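Local coordinates for Lmo2470 protein (Listeria monocytogenes EGD-e, PDB 5HL3) that interacts with host afadin and facilitates the crossing of basement membranes, as a calcium-binding internalin with leucine-rich repeats, at residues A104-P107 with T111-L114. Sequence-based numbering, arbitrary orientation.
Sequences ADPP and TRNL. With CA (calcium ion), chain B.
The Pro106 ring meets two neighbours at its carbon atoms. Its CG lies 3.9 Å from CG of Arg112, and the two side chains run askew to each other. Its CB approaches OG1 of Thr111. The Arg112 chain bends at this point (chi2 -77°) and carries the guanidinium group on. There NH1 donates to the backbone O of Thr111 over 3.2 Å. The bond is bent, with an N-H...O angle of 139°. The donor stands above the carbonyl plane, and the acceptor is tilted out of the guanidinium plane. NE donates to the backbone O of Phe82, so two carbonyls hold the flat group. The carboxylate of Asp105 uses one oxygen: OD1 binds the calcium ion at 2.3 Å, while OD2 stays 4.0 Å from that ion. With CG anti to the backbone N (chi1 -180°), this carboxylate lies beside the residue's own carbonyl carbon, and OD1 reaches the ion that Pro106 O also binds.

Two waters bridge the segments. Water 2 lies 2.7 Å from both Pro107 O, to which it donates, and Thr111 OG1. Water 1 makes longer bonds to the same two atoms and also binds the calcium ion, at 2.7 Å. Thr111 thus reaches the metal through a water. Gly108 completes the protein part of the site, and three more waters fill the shell. The ion draws Asp105, Pro106 and Gly108 of one surface loop together.

Residues 104-107 follow strand 100-103 of the long parallel sheet of the leucine-rich repeats. The loop then returns to strand 113-114, which pairs in parallel with strand 134-135. Asn133, just before that strand, touches both Pro106 and Arg112. The calcium site therefore sits on a loop between the main sheet and this small two-stranded sheet.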
loop_
_atom_site.group_PDB
_atom_site.type_symbol
_atom_site.label_atom_id
_atom_site.label_comp_id
_atom_site.label_asym_id
_atom_site.label_seq_id
_atom_site.Cartn_x
_atom_site.Cartn_y
_atom_site.Cartn_z
ATOM N N ALA A 104 13.126 -3.486 -9.887
ATOM C CA ALA A 104 11.895 -3.827 -10.558
ATOM C C ALA A 104 11.059 -4.798 -9.753
ATOM O O ALA A 104 11.555 -5.495 -8.879
ATOM C CB ALA A 104 12.187 -4.418 -11.949
ATOM N N ASP A 105 9.774 -4.824 -10.096
ATOM C CA ASP A 105 8.804 -5.803 -9.607
ATOM C C ASP A 105 8.865 -6.954 -10.635
ATOM O O ASP A 105 8.392 -6.799 -11.754
ATOM C CB ASP A 105 7.421 -5.159 -9.604
ATOM C CG ASP A 105 6.336 -6.077 -9.112
ATOM O OD1 ASP A 105 6.562 -7.292 -8.911
ATOM O OD2 ASP A 105 5.205 -5.511 -8.975
ATOM N N PRO A 106 9.508 -8.064 -10.294
ATOM C CA PRO A 106 9.659 -9.128 -11.277
ATOM C C PRO A 106 8.345 -9.810 -11.607
ATOM O O PRO A 106 7.375 -9.681 -10.869
ATOM C CB PRO A 106 10.620 -10.127 -10.592
ATOM C CG PRO A 106 11.185 -9.413 -9.423
ATOM C CD PRO A 106 10.163 -8.417 -9.012
ATOM N N PRO A 107 8.330 -10.589 -12.691
ATOM C CA PRO A 107 7.146 -11.390 -12.984
ATOM C C PRO A 107 6.802 -12.330 -11.828
ATOM O O PRO A 107 7.700 -12.733 -11.049
ATOM C CB PRO A 107 7.536 -12.189 -14.206
ATOM C CG PRO A 107 8.680 -11.515 -14.793
ATOM C CD PRO A 107 9.382 -10.742 -13.711
ATOM N N THR A 111 8.565 -13.401 -5.958
ATOM C CA THR A 111 9.533 -14.419 -6.348
ATOM C C THR A 111 10.953 -14.116 -5.887
ATOM O O THR A 111 11.827 -14.988 -5.976
ATOM C CB THR A 111 9.581 -14.559 -7.869
ATOM O OG1 THR A 111 9.909 -13.288 -8.421
ATOM C CG2 THR A 111 8.223 -15.050 -8.416
ATOM N N ARG A 112 11.229 -12.870 -5.503
ATOM C CA ARG A 112 12.572 -12.458 -5.074
ATOM C C ARG A 112 12.519 -11.824 -3.689
ATOM O O ARG A 112 11.525 -11.262 -3.309
ATOM C CB ARG A 112 13.172 -11.459 -6.071
ATOM C CG ARG A 112 13.433 -11.985 -7.470
ATOM C CD ARG A 112 14.691 -12.845 -7.536
ATOM N NE ARG A 112 14.899 -13.357 -8.886
ATOM C CZ ARG A 112 14.404 -14.478 -9.364
ATOM N NH1 ARG A 112 13.724 -15.296 -8.572
ATOM N NH2 ARG A 112 14.632 -14.825 -10.640
ATOM N N ASN A 113 13.612 -11.969 -2.944
ATOM C CA ASN A 113 13.786 -11.433 -1.605
ATOM C C ASN A 113 14.817 -10.313 -1.628
ATOM O O ASN A 113 15.861 -10.445 -2.300
ATOM C CB ASN A 113 14.362 -12.510 -0.682
ATOM C CG ASN A 113 13.493 -13.738 -0.544
ATOM O OD1 ASN A 113 12.279 -13.676 -0.453
ATOM N ND2 ASN A 113 14.148 -14.869 -0.375
ATOM N N LEU A 114 14.563 -9.226 -0.909
ATOM C CA LEU A 114 15.505 -8.108 -0.827
ATOM C C LEU A 114 15.580 -7.555 0.578
ATOM O O LEU A 114 14.565 -7.499 1.264
ATOM C CB LEU A 114 15.071 -6.925 -1.723
ATOM C CG LEU A 114 15.108 -7.155 -3.240
ATOM C CD1 LEU A 114 14.518 -5.935 -3.915
ATOM C CD2 LEU A 114 16.529 -7.432 -3.746
HETATM CA CA CA B . 5.793 -9.448 -9.127
HETATM O O HOH W 1 7.685 -11.104 -8.261
HETATM O O HOH W 2 10.286 -13.652 -11.114
HETATM O O HOH W 3 3.516 -8.873 -8.416
HETATM O O HOH W 4 5.655 -9.518 -6.661
HETATM O O HOH W 5 4.523 -8.841 -11.177
#